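Side-chain contacts in OTU domain-containing protein wMelOTU (Wolbachia pipientis wMel, PDB 6W9O), which probably acts as an OTU-family cysteine protease and bacterial effector that removes ubiquitin by hydrolysis: residues R76-E81 / E135-K140; G45-N50 / F54-R59; V174-D177 / V182-I185. One frame throughout, in Å; residues are numbered along the deposited sequence.

Overall arrangement
All three contacts lie at the border between the buried centre of the OTU fold and its surface, and each pairs a buried residue (Asp78, Asp56 or His183) with more exposed partners. Interactions 1 and 2 are polar and turn on an aspartate: Asp78 joins two helices by a salt bridge and a phenol bond, whereas Asp56 fastens a loop through its backbone. Interaction 3 carries no charge pairing across its segments; it relies on rings, a valine methyl and one water. Between them runs helix 53-66, whose phenylalanines connect the set: Phe55 packs on Arg76 of interaction 1, Phe58 on Val139 and Val182, and Phe54 on Ile184 of interaction 3.

Interaction 1. Residues R76-E81 / E135-K140; sequences RNDCRE and EKYKVK
Asp78 carries nearly all of this contact, because its two carboxylate oxygens serve two neighbouring residues at the end of helix 126-137. OD1 accepts a hydrogen bond from Lys136 NZ at 2.7 Å, as part of a salt bridge, and the ammonium sits well above the carboxylate plane, 59° out of it. OD2 accepts a hydrogen bond from the Tyr137 hydroxyl, with only 2.6 Å between OD2 and OH. This second donor arrives on the syn side, 22° out of the plane, and the oxygen lies at the edge of the ring, near the plane of the phenol. The lysine gets there with CG anti to its backbone N (chi1 176°) and an extended chain beyond, so that it runs across the aspartate at about a right angle and brings CD within 3.6 Å of Asp78 CG. On the way, Lys136 CG passes over one face of the Tyr137 ring near the rim. The buried carboxylate thus has a donor on each oxygen, and the adjacent positive charge would favour its ionised form.

One residue further on, Cys79 packs on Ile132 and Leu133, adding an apolar side to the same helix pair. One turn on from Asp78, Glu81 joins in at longer range: its OE1 is 4.4 Å from Lys136 NZ, too far for a salt bridge. Two waters bridge the gap, each donating to Glu81 OE1 and accepting from the ammonium; the shorter pair of bonds is 2.8 Å to OE1 and 2.9 Å to Lys136 NZ. Lys136 is exposed, and the two waters join its ammonium to Glu81 on that side. Beyond Tyr137 the chain turns at Lys138 into strand 140-146, and the whole is a polar helix-to-helix packing contact within the alpha/beta OTU fold.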
ATOM      1  N   ARG A  76      -1.732   8.547  -5.840  1.00 15.33           N
ATOM      2  CA  ARG A  76      -1.550   8.288  -7.278  1.00 15.56           C
ATOM      3  C   ARG A  76      -0.623   9.326  -7.885  1.00 17.44           C
ATOM      4  O   ARG A  76       0.258   8.997  -8.683  1.00 16.08           O
ATOM      5  CB  ARG A  76      -2.902   8.297  -8.013  1.00 15.94           C
ATOM      6  CG  ARG A  76      -3.788   7.088  -7.683  1.00 14.86           C
ATOM      7  CD  ARG A  76      -5.101   7.218  -8.455  1.00 18.28           C
ATOM      8  NE  ARG A  76      -5.965   6.035  -8.265  1.00 17.04           N
ATOM      9  CZ  ARG A  76      -5.828   4.891  -8.950  1.00 17.57           C
ATOM     10  NH1 ARG A  76      -4.849   4.725  -9.866  1.00 16.05           N
ATOM     11  NH2 ARG A  76      -6.683   3.895  -8.700  1.00 16.16           N
ATOM     12  N   ASN A  77      -0.775  10.608  -7.493  1.00 16.77           N
ATOM     13  CA  ASN A  77       0.111  11.640  -8.042  1.00 15.48           C
ATOM     14  C   ASN A  77       1.577  11.418  -7.643  1.00 15.30           C
ATOM     15  O   ASN A  77       2.482  11.726  -8.430  1.00 18.17           O
ATOM     16  CB  ASN A  77      -0.344  13.008  -7.561  1.00 19.77           C
ATOM     17  CG  ASN A  77       0.299  14.089  -8.358  1.00 29.34           C
ATOM     18  OD1 ASN A  77       0.003  14.244  -9.571  1.00 34.04           O
ATOM     19  ND2 ASN A  77       1.188  14.865  -7.711  1.00 34.07           N
ATOM     20  N   ASP A  78       1.815  10.884  -6.444  1.00 16.06           N
ATOM     21  CA  ASP A  78       3.187  10.561  -6.020  1.00 15.86           C
ATOM     22  C   ASP A  78       3.785   9.500  -6.945  1.00 16.88           C
ATOM     23  O   ASP A  78       4.983   9.532  -7.268  1.00 18.91           O
ATOM     24  CB  ASP A  78       3.177   9.955  -4.605  1.00 15.18           C
ATOM     25  CG  ASP A  78       2.785  10.964  -3.478  1.00 17.51           C
ATOM     26  OD1 ASP A  78       2.968  12.198  -3.651  1.00 21.69           O
ATOM     27  OD2 ASP A  78       2.300  10.439  -2.444  1.00 18.18           O
ATOM     28  N   CYS A  79       2.934   8.607  -7.450  1.00 14.33           N
ATOM     29  CA  CYS A  79       3.444   7.570  -8.346  1.00 15.66           C
ATOM     30  C   CYS A  79       3.684   8.145  -9.727  1.00 16.25           C
ATOM     31  O   CYS A  79       4.692   7.832 -10.375  1.00 15.92           O
ATOM     32  CB  CYS A  79       2.435   6.408  -8.397  1.00 15.38           C
ATOM     33  SG  CYS A  79       2.344   5.533  -6.777  1.00 15.56           S
ATOM     34  N   ARG A  80       2.789   9.039 -10.185  1.00 14.88           N
ATOM     35  CA  ARG A  80       3.044   9.753 -11.428  1.00 15.36           C
ATOM     36  C   ARG A  80       4.362  10.504 -11.358  1.00 18.35           C
ATOM     37  O   ARG A  80       5.155  10.489 -12.304  1.00 20.04           O
ATOM     38  CB  ARG A  80       1.907  10.758 -11.687  1.00 18.27           C
ATOM     39  CG  ARG A  80       2.141  11.642 -12.865  1.00 23.79           C
ATOM     40  CD  ARG A  80       0.964  12.590 -13.025  1.00 24.78           C
ATOM     41  NE  ARG A  80       1.258  13.642 -13.979  1.00 43.89           N
ATOM     42  CZ  ARG A  80       0.804  13.638 -15.236  1.00 60.20           C
ATOM     43  NH1 ARG A  80       0.024  12.635 -15.665  1.00 58.24           N
ATOM     44  NH2 ARG A  80       1.114  14.639 -16.062  1.00 59.83           N
ATOM     45  N   GLU A  81       4.576  11.228 -10.259  1.00 17.95           N
ATOM     46  CA  GLU A  81       5.800  12.014 -10.147  1.00 18.99           C
ATOM     47  C   GLU A  81       7.029  11.110 -10.127  1.00 19.34           C
ATOM     48  O   GLU A  81       8.041  11.422 -10.754  1.00 21.78           O
ATOM     49  CB  GLU A  81       5.723  12.836  -8.850  1.00 21.57           C
ATOM     50  CG  GLU A  81       4.710  13.962  -8.982  1.00 26.81           C
ATOM     51  CD  GLU A  81       4.721  14.916  -7.794  1.00 39.55           C
ATOM     52  OE1 GLU A  81       5.228  14.554  -6.711  1.00 34.69           O
ATOM     53  OE2 GLU A  81       4.174  16.032  -7.967  1.00 44.14           O
ATOM     54  N   GLU A 135       9.026   4.328  -0.361  1.00 14.78           N
ATOM     55  CA  GLU A 135      10.182   5.214  -0.522  1.00 16.52           C
ATOM     56  C   GLU A 135       9.830   6.663  -0.160  1.00 16.76           C
ATOM     57  O   GLU A 135      10.599   7.341   0.553  1.00 20.70           O
ATOM     58  CB  GLU A 135      10.692   5.109  -1.970  1.00 22.76           C
ATOM     59  CG  GLU A 135      11.508   6.317  -2.448  1.00 32.22           C
ATOM     60  CD  GLU A 135      12.912   6.244  -2.026  1.00 47.21           C
ATOM     61  OE1 GLU A 135      13.586   7.311  -1.989  1.00 50.25           O
ATOM     62  OE2 GLU A 135      13.344   5.114  -1.730  1.00 49.27           O
ATOM     63  N   LYS A 136       8.685   7.160  -0.608  1.00 16.58           N
ATOM     64  CA  LYS A 136       8.335   8.556  -0.327  1.00 17.92           C
ATOM     65  C   LYS A 136       8.040   8.773   1.159  1.00 16.98           C
ATOM     66  O   LYS A 136       8.532   9.746   1.751  1.00 19.17           O
ATOM     67  CB  LYS A 136       7.128   9.006  -1.147  1.00 19.79           C
ATOM     68  CG  LYS A 136       6.756  10.463  -0.733  1.00 23.62           C
ATOM     69  CD  LYS A 136       5.982  11.171  -1.824  1.00 24.23           C
ATOM     70  CE  LYS A 136       5.804  12.644  -1.415  1.00 26.99           C
ATOM     71  NZ  LYS A 136       5.105  13.394  -2.482  1.00 29.44           N
ATOM     72  N   TYR A 137       7.271   7.892   1.779  1.00 14.55           N
ATOM     73  CA  TYR A 137       6.783   8.121   3.145  1.00 15.15           C
ATOM     74  C   TYR A 137       7.642   7.437   4.187  1.00 18.93           C
ATOM     75  O   TYR A 137       7.355   7.579   5.391  1.00 20.59           O
ATOM     76  CB  TYR A 137       5.297   7.734   3.270  1.00 16.63           C
ATOM     77  CG  TYR A 137       4.475   8.652   2.382  1.00 15.45           C
ATOM     78  CD1 TYR A 137       4.173   9.936   2.809  1.00 16.98           C
ATOM     79  CD2 TYR A 137       4.051   8.265   1.090  1.00 18.02           C
ATOM     80  CE1 TYR A 137       3.493  10.806   2.025  1.00 17.67           C
ATOM     81  CE2 TYR A 137       3.381   9.150   0.296  1.00 17.63           C
ATOM     82  CZ  TYR A 137       3.083  10.409   0.760  1.00 18.60           C
ATOM     83  OH  TYR A 137       2.424  11.317  -0.037  1.00 20.64           O
ATOM     84  N   LYS A 138       8.716   6.754   3.764  1.00 15.96           N
ATOM     85  CA  LYS A 138       9.685   6.174   4.711  1.00 14.87           C
ATOM     86  C   LYS A 138       8.989   5.174   5.627  1.00 16.53           C
ATOM     87  O   LYS A 138       9.157   5.171   6.847  1.00 19.88           O
ATOM     88  CB  LYS A 138      10.461   7.271   5.487  1.00 19.69           C
ATOM     89  CG  LYS A 138      11.035   8.337   4.546  1.00 25.07           C
ATOM     90  CD  LYS A 138      12.447   8.765   4.942  1.00 41.55           C
ATOM     91  CE  LYS A 138      12.774  10.077   4.232  1.00 48.51           C
ATOM     92  NZ  LYS A 138      13.456   9.864   2.918  1.00 54.55           N
ATOM     93  N   VAL A 139       8.145   4.395   4.985  1.00 13.88           N
ATOM     94  CA  VAL A 139       7.472   3.227   5.640  0.98 13.37           C
ATOM     95  C   VAL A 139       7.637   1.837   4.950  1.00 15.76           C
ATOM     96  O   VAL A 139       8.186   1.583   3.784  1.00 16.67           O
ATOM     97  CB  VAL A 139       5.967   3.509   5.813  0.98 19.73           C
ATOM     98  CG1 VAL A 139       5.708   4.719   6.696  0.98 16.61           C
ATOM     99  CG2 VAL A 139       5.273   3.652   4.468  0.98 17.75           C
ATOM    100  N   LYS A 140       7.435   0.839   5.791  1.00 13.42           N
ATOM    101  CA  LYS A 140       7.421  -0.533   5.237  1.00 14.20           C
ATOM    102  C   LYS A 140       5.964  -0.906   5.084  1.00 14.07           C
ATOM    103  O   LYS A 140       5.144  -0.539   5.920  1.00 15.65           O
ATOM    104  CB  LYS A 140       8.052  -1.521   6.215  1.00 17.33           C
ATOM    105  CG  LYS A 140       9.514  -1.282   6.437  1.00 22.65           C
ATOM    106  CD  LYS A 140       9.934  -1.793   7.816  1.00 32.89           C
ATOM    107  CE  LYS A 140       9.738  -0.646   8.828  1.00 45.76           C
ATOM    108  NZ  LYS A 140      10.379  -0.858  10.170  1.00 50.88           N
TER
HETATM  109  O   HOH W   1       6.532  12.875  -4.960  1.00 31.37           O
HETATM  110  O   HOH W   2       5.124  15.881  -4.187  1.00 84.27           O

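Interaction 2. Residues G45-N50 / F54-R59; sequences GQAIGN and FFDSFR
OD1 of Asp56 is gripped by two nitrogens of Arg59 one helical turn on, while OD2 of the same carboxylate crosses to the loop and accepts from Ile48 N. The guanidinium comes side-on: NE at 2.8 Å and NH2 at 3.0 Å both aim at Asp56 OD1, which lies in the guanidinium plane, and both approach from one face of the carboxylate. Ile48 N donates to Asp56 OD2 over 2.9 Å at 157°, from above the carboxylate plane. Setting CG anti to the backbone N (chi1 -166°) carries the acid out to this loop amide. Gln60 adds a weak bond to OD2 and also holds the Gln46 carbonyl.

Van der Waals contacts flank the bond. Ala47 CB rests 3.5 Å from Ser57 OG, a hydroxyl whose hydrogen bond goes to Cys53 O. Cys53, at the start of helix 53-66, is in the place expected for the nucleophilic cysteine of OTU proteases, though this is an inference from the family.

Arg59 probably keeps Asp56 ionised. A charged OD2 would be a strong acceptor for Ile48 N, where the loop is held by its main chain.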
ATOM      1  N   GLY A  45     -10.621  -2.892   8.100  1.00 16.40           N
ATOM      2  CA  GLY A  45     -11.411  -1.705   7.818  1.00 17.74           C
ATOM      3  C   GLY A  45     -12.062  -1.805   6.454  1.00 18.45           C
ATOM      4  O   GLY A  45     -12.140  -2.872   5.843  1.00 20.41           O
ATOM      5  N   GLN A  46     -12.524  -0.678   5.964  1.00 19.93           N
ATOM      6  CA  GLN A  46     -13.180  -0.594   4.672  1.00 22.15           C
ATOM      7  C   GLN A  46     -12.376   0.329   3.789  1.00 21.29           C
ATOM      8  O   GLN A  46     -11.843   1.319   4.252  1.00 26.22           O
ATOM      9  CB  GLN A  46     -14.595  -0.034   4.779  1.00 26.45           C
ATOM     10  CG  GLN A  46     -15.604  -1.049   5.236  1.00 42.30           C
ATOM     11  CD  GLN A  46     -15.599  -1.184   6.735  1.00 53.56           C
ATOM     12  OE1 GLN A  46     -15.616  -0.183   7.460  1.00 56.13           O
ATOM     13  NE2 GLN A  46     -15.573  -2.423   7.222  1.00 57.16           N
ATOM     14  N   ALA A  47     -12.310   0.008   2.502  1.00 20.86           N
ATOM     15  CA  ALA A  47     -11.662   0.845   1.514  1.00 20.17           C
ATOM     16  C   ALA A  47     -12.700   1.224   0.459  1.00 21.96           C
ATOM     17  O   ALA A  47     -13.683   0.493   0.219  1.00 24.86           O
ATOM     18  CB  ALA A  47     -10.509   0.052   0.821  1.00 22.25           C
ATOM     19  N   ILE A  48     -12.456   2.357  -0.203  1.00 22.05           N
ATOM     20  CA  ILE A  48     -13.289   2.770  -1.324  0.65 23.06           C
ATOM     21  C   ILE A  48     -13.227   1.722  -2.435  1.00 24.18           C
ATOM     22  O   ILE A  48     -12.213   1.035  -2.612  1.00 27.26           O
ATOM     23  CB  ILE A  48     -12.785   4.146  -1.794  0.65 24.23           C
ATOM     24  CG1 ILE A  48     -13.841   4.801  -2.676  0.65 25.21           C
ATOM     25  CG2 ILE A  48     -11.426   4.023  -2.496  0.65 24.46           C
ATOM     26  CD1 ILE A  48     -13.816   6.316  -2.574  0.65 32.13           C
ATOM     27  N   GLY A  49     -14.313   1.595  -3.177  1.00 23.71           N
ATOM     28  CA  GLY A  49     -14.393   0.557  -4.198  1.00 27.35           C
ATOM     29  C   GLY A  49     -14.513   1.054  -5.630  1.00 33.80           C
ATOM     30  O   GLY A  49     -15.159   0.405  -6.476  1.00 34.47           O
ATOM     31  N   ASN A  50     -13.896   2.203  -5.918  1.00 25.13           N
ATOM     32  CA  ASN A  50     -13.912   2.801  -7.250  1.00 25.84           C
ATOM     33  C   ASN A  50     -12.678   2.440  -8.073  1.00 24.72           C
ATOM     34  O   ASN A  50     -12.464   3.032  -9.148  1.00 26.14           O
ATOM     35  CB  ASN A  50     -13.987   4.330  -7.128  1.00 28.48           C
ATOM     36  CG  ASN A  50     -12.764   4.904  -6.414  1.00 26.45           C
ATOM     37  OD1 ASN A  50     -11.939   4.154  -5.856  1.00 25.52           O
ATOM     38  ND2 ASN A  50     -12.642   6.237  -6.399  1.00 31.91           N
ATOM     39  N   PHE A  54      -6.356   0.085  -3.211  1.00 12.86           N
ATOM     40  CA  PHE A  54      -4.991  -0.048  -2.711  1.00 12.45           C
ATOM     41  C   PHE A  54      -4.556   1.248  -2.081  1.00 13.90           C
ATOM     42  O   PHE A  54      -4.047   1.263  -0.942  1.00 13.09           O
ATOM     43  CB  PHE A  54      -4.007  -0.383  -3.872  1.00 12.26           C
ATOM     44  CG  PHE A  54      -2.591  -0.290  -3.440  1.00 12.88           C
ATOM     45  CD1 PHE A  54      -2.033  -1.288  -2.612  1.00 13.98           C
ATOM     46  CD2 PHE A  54      -1.866   0.829  -3.748  1.00 13.90           C
ATOM     47  CE1 PHE A  54      -0.765  -1.155  -2.105  1.00 14.96           C
ATOM     48  CE2 PHE A  54      -0.576   0.991  -3.254  1.00 14.22           C
ATOM     49  CZ  PHE A  54      -0.024  -0.008  -2.406  1.00 14.33           C
ATOM     50  N   PHE A  55      -4.753   2.343  -2.803  1.00 12.41           N
ATOM     51  CA  PHE A  55      -4.320   3.659  -2.322  1.00 13.58           C
ATOM     52  C   PHE A  55      -5.082   4.057  -1.076  1.00 15.24           C
ATOM     53  O   PHE A  55      -4.490   4.637  -0.125  1.00 14.80           O
ATOM     54  CB  PHE A  55      -4.542   4.681  -3.444  1.00 13.47           C
ATOM     55  CG  PHE A  55      -3.750   4.335  -4.693  1.00 12.47           C
ATOM     56  CD1 PHE A  55      -2.402   4.600  -4.784  1.00 13.28           C
ATOM     57  CD2 PHE A  55      -4.399   3.705  -5.751  1.00 13.72           C
ATOM     58  CE1 PHE A  55      -1.682   4.243  -5.898  1.00 14.98           C
ATOM     59  CE2 PHE A  55      -3.672   3.355  -6.878  1.00 14.51           C
ATOM     60  CZ  PHE A  55      -2.334   3.627  -6.957  1.00 14.82           C
ATOM     61  N   ASP A  56      -6.379   3.775  -1.051  1.00 13.48           N
ATOM     62  CA  ASP A  56      -7.196   4.129   0.121  1.00 12.74           C
ATOM     63  C   ASP A  56      -6.811   3.282   1.333  1.00 15.68           C
ATOM     64  O   ASP A  56      -6.836   3.792   2.481  1.00 15.46           O
ATOM     65  CB  ASP A  56      -8.669   3.934  -0.212  1.00 16.00           C
ATOM     66  CG  ASP A  56      -9.589   4.588   0.815  1.00 18.08           C
ATOM     67  OD1 ASP A  56      -9.381   5.805   1.053  1.00 19.58           O
ATOM     68  OD2 ASP A  56     -10.566   3.946   1.297  1.00 20.05           O
ATOM     69  N   SER A  57      -6.490   2.011   1.140  1.00 14.47           N
ATOM     70  CA  SER A  57      -6.057   1.179   2.276  1.00 12.69           C
ATOM     71  C   SER A  57      -4.719   1.664   2.813  1.00 12.74           C
ATOM     72  O   SER A  57      -4.543   1.838   4.046  1.00 13.17           O
ATOM     73  CB  SER A  57      -5.910  -0.275   1.806  1.00 12.50           C
ATOM     74  OG  SER A  57      -7.168  -0.794   1.414  1.00 14.23           O
ATOM     75  N   PHE A  58      -3.768   1.958   1.917  1.00 13.07           N
ATOM     76  CA  PHE A  58      -2.473   2.503   2.335  1.00 13.39           C
ATOM     77  C   PHE A  58      -2.655   3.823   3.069  1.00 12.31           C
ATOM     78  O   PHE A  58      -2.053   4.038   4.124  1.00 15.32           O
ATOM     79  CB  PHE A  58      -1.595   2.701   1.080  1.00 13.29           C
ATOM     80  CG  PHE A  58      -0.162   3.081   1.366  1.00 12.50           C
ATOM     81  CD1 PHE A  58       0.859   2.113   1.303  1.00 14.08           C
ATOM     82  CD2 PHE A  58       0.187   4.412   1.659  1.00 14.69           C
ATOM     83  CE1 PHE A  58       2.184   2.479   1.590  1.00 16.26           C
ATOM     84  CE2 PHE A  58       1.527   4.757   1.895  1.00 16.16           C
ATOM     85  CZ  PHE A  58       2.497   3.744   1.899  1.00 16.38           C
ATOM     86  N   ARG A  59      -3.487   4.713   2.533  1.00 12.17           N
ATOM     87  CA  ARG A  59      -3.736   6.022   3.180  1.00 12.63           C
ATOM     88  C   ARG A  59      -4.240   5.849   4.601  1.00 14.92           C
ATOM     89  O   ARG A  59      -3.836   6.617   5.497  1.00 13.80           O
ATOM     90  CB  ARG A  59      -4.836   6.763   2.363  1.00 16.91           C
ATOM     91  CG  ARG A  59      -5.531   7.919   3.099  1.00 18.33           C
ATOM     92  CD  ARG A  59      -6.657   8.470   2.276  1.00 17.83           C
ATOM     93  NE  ARG A  59      -7.889   7.727   2.519  1.00 18.43           N
ATOM     94  CZ  ARG A  59      -8.685   7.868   3.586  1.00 21.59           C
ATOM     95  NH1 ARG A  59      -8.366   8.686   4.595  1.00 20.44           N
ATOM     96  NH2 ARG A  59      -9.824   7.177   3.637  1.00 22.19           N
TER

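Interaction 3. Residues V174-D177 / V182-I185; sequences VDYD and VHII
An Asx turn in the loop leading into strand 181-188 of the mixed OTU beta-sheet brings Tyr176 alongside His183. In the turn, Asp175 OD1 accepts from Asp177 N at 2.9 Å, with an N-H...O angle of 153°, bending the chain tightly around the tyrosine. The strand contributes just one side chain: Val182 and Ile184 are directed to helix 53-66, whereas His183 reaches toward the loop.

The rings of Tyr176 and His183 are nearly parallel, with 11° between their planes, but they are slid so far apart that they hardly overlap, and their centroids are 5.3 Å from each other. The nearest atoms are Tyr176 CD1 and His183 CE1, 3.8 Å apart, followed by Tyr176 CE1 at 4.0 Å from His183 ND1. Val174 CG1 stands 3.8 Å above the tyrosine ring near its rim, on the side that also carries His183. That methyl also approaches the edge of the imidazole, 4.2 Å from His183 CE1. With CG anti to the carbonyl carbon (chi1 -56°), the histidine leans out from its strand to meet both residues.

Further aromatic rings complete the setting. Phe42 meets His183 edge-to-face, and His142 on the neighbouring strand 140-146 is nearly perpendicular to the imidazole while its ND1 is hydrogen-bonded to His183 ND1. The histidine is thus fixed from one nitrogen by the sheet, and from the other it is linked to the loop. That link is a single water in the plane of the ring, at its edge: it donates to Asp175 O over 2.7 Å and lies 2.8 Å from His183 NE2.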
ATOM      1  N   VAL A 174       7.188  -9.573  10.766  1.00 20.28           N
ATOM      2  CA  VAL A 174       6.300  -8.426  10.836  1.00 18.04           C
ATOM      3  C   VAL A 174       6.299  -7.920  12.265  1.00 16.67           C
ATOM      4  O   VAL A 174       6.184  -8.708  13.197  1.00 19.20           O
ATOM      5  CB  VAL A 174       4.878  -8.871  10.455  1.00 17.78           C
ATOM      6  CG1 VAL A 174       3.914  -7.708  10.528  1.00 18.45           C
ATOM      7  CG2 VAL A 174       4.900  -9.490   9.008  1.00 22.48           C
ATOM      8  N   ASP A 175       6.369  -6.609  12.426  1.00 16.85           N
ATOM      9  CA  ASP A 175       6.385  -6.004  13.762  1.00 15.44           C
ATOM     10  C   ASP A 175       5.103  -5.192  13.859  1.00 18.24           C
ATOM     11  O   ASP A 175       4.995  -4.136  13.232  1.00 17.04           O
ATOM     12  CB  ASP A 175       7.598  -5.074  13.860  1.00 16.58           C
ATOM     13  CG  ASP A 175       7.760  -4.478  15.232  1.00 18.28           C
ATOM     14  OD1 ASP A 175       6.793  -4.508  16.033  1.00 17.76           O
ATOM     15  OD2 ASP A 175       8.898  -4.039  15.524  1.00 20.01           O
ATOM     16  N   TYR A 176       4.147  -5.661  14.676  1.00 16.05           N
ATOM     17  CA  TYR A 176       2.878  -4.967  14.833  1.00 16.14           C
ATOM     18  C   TYR A 176       2.949  -3.823  15.840  1.00 14.84           C
ATOM     19  O   TYR A 176       1.914  -3.183  16.098  1.00 18.11           O
ATOM     20  CB  TYR A 176       1.815  -5.984  15.259  1.00 16.69           C
ATOM     21  CG  TYR A 176       1.393  -6.946  14.143  1.00 16.23           C
ATOM     22  CD1 TYR A 176       0.494  -6.528  13.180  1.00 16.11           C
ATOM     23  CD2 TYR A 176       1.863  -8.236  14.099  1.00 17.51           C
ATOM     24  CE1 TYR A 176       0.055  -7.369  12.167  1.00 16.85           C
ATOM     25  CE2 TYR A 176       1.435  -9.115  13.071  1.00 18.28           C
ATOM     26  CZ  TYR A 176       0.525  -8.638  12.153  1.00 17.30           C
ATOM     27  OH  TYR A 176       0.082  -9.498  11.118  1.00 22.16           O
ATOM     28  N   ASP A 177       4.130  -3.548  16.400  1.00 15.34           N
ATOM     29  CA  ASP A 177       4.329  -2.403  17.287  1.00 15.88           C
ATOM     30  C   ASP A 177       5.197  -1.336  16.651  1.00 21.00           C
ATOM     31  O   ASP A 177       5.635  -0.420  17.338  1.00 27.50           O
ATOM     32  CB  ASP A 177       4.964  -2.865  18.597  1.00 16.46           C
ATOM     33  CG  ASP A 177       4.063  -3.827  19.346  1.00 25.87           C
ATOM     34  OD1 ASP A 177       2.909  -3.443  19.663  1.00 25.74           O
ATOM     35  OD2 ASP A 177       4.447  -4.987  19.562  1.00 26.43           O
ATOM     36  N   VAL A 182       3.082   0.065   7.723  1.00 12.74           N
ATOM     37  CA  VAL A 182       1.664   0.184   7.445  1.00 11.82           C
ATOM     38  C   VAL A 182       1.162  -1.198   7.023  1.00 14.10           C
ATOM     39  O   VAL A 182       1.942  -2.081   6.619  1.00 14.46           O
ATOM     40  CB  VAL A 182       1.369   1.253   6.382  1.00 15.20           C
ATOM     41  CG1 VAL A 182       1.762   2.659   6.942  1.00 15.11           C
ATOM     42  CG2 VAL A 182       2.156   1.000   5.157  1.00 15.57           C
ATOM     43  N   HIS A 183      -0.150  -1.437   7.171  1.00 11.59           N
ATOM     44  CA  HIS A 183      -0.699  -2.797   7.053  1.00 10.60           C
ATOM     45  C   HIS A 183      -1.952  -2.809   6.203  1.00 11.76           C
ATOM     46  O   HIS A 183      -2.875  -2.037   6.452  1.00 12.98           O
ATOM     47  CB  HIS A 183      -1.112  -3.348   8.451  1.00 11.89           C
ATOM     48  CG  HIS A 183       0.003  -3.328   9.448  1.00 10.45           C
ATOM     49  ND1 HIS A 183       0.845  -4.404   9.645  1.00 12.86           N
ATOM     50  CD2 HIS A 183       0.363  -2.376  10.350  1.00 12.85           C
ATOM     51  CE1 HIS A 183       1.717  -4.089  10.605  1.00 13.84           C
ATOM     52  NE2 HIS A 183       1.432  -2.872  11.055  1.00 13.93           N
ATOM     53  N   ILE A 184      -1.996  -3.744   5.235  1.00 11.60           N
ATOM     54  CA  ILE A 184      -3.198  -3.922   4.426  1.00 11.23           C
ATOM     55  C   ILE A 184      -3.418  -5.405   4.228  1.00 11.57           C
ATOM     56  O   ILE A 184      -2.507  -6.224   4.397  1.00 13.31           O
ATOM     57  CB  ILE A 184      -3.135  -3.179   3.069  1.00 12.38           C
ATOM     58  CG1 ILE A 184      -2.092  -3.864   2.172  1.00 13.41           C
ATOM     59  CG2 ILE A 184      -2.816  -1.683   3.267  1.00 13.44           C
ATOM     60  CD1 ILE A 184      -1.970  -3.136   0.807  1.00 14.06           C
ATOM     61  N   ILE A 185      -4.651  -5.751   3.912  1.00 12.52           N
ATOM     62  CA  ILE A 185      -5.012  -7.162   3.714  1.00 13.68           C
ATOM     63  C   ILE A 185      -5.532  -7.353   2.302  1.00 15.18           C
ATOM     64  O   ILE A 185      -6.241  -6.491   1.769  1.00 14.24           O
ATOM     65  CB  ILE A 185      -5.959  -7.665   4.822  1.00 20.79           C
ATOM     66  CG1 ILE A 185      -6.273  -9.166   4.700  1.00 23.08           C
ATOM     67  CG2 ILE A 185      -7.208  -6.840   4.919  1.00 23.25           C
ATOM     68  CD1 ILE A 185      -6.678  -9.775   6.127  1.00 23.42           C
TER
HETATM   69  O   HOH W   3       3.189  -2.068  13.098  1.00 14.61           O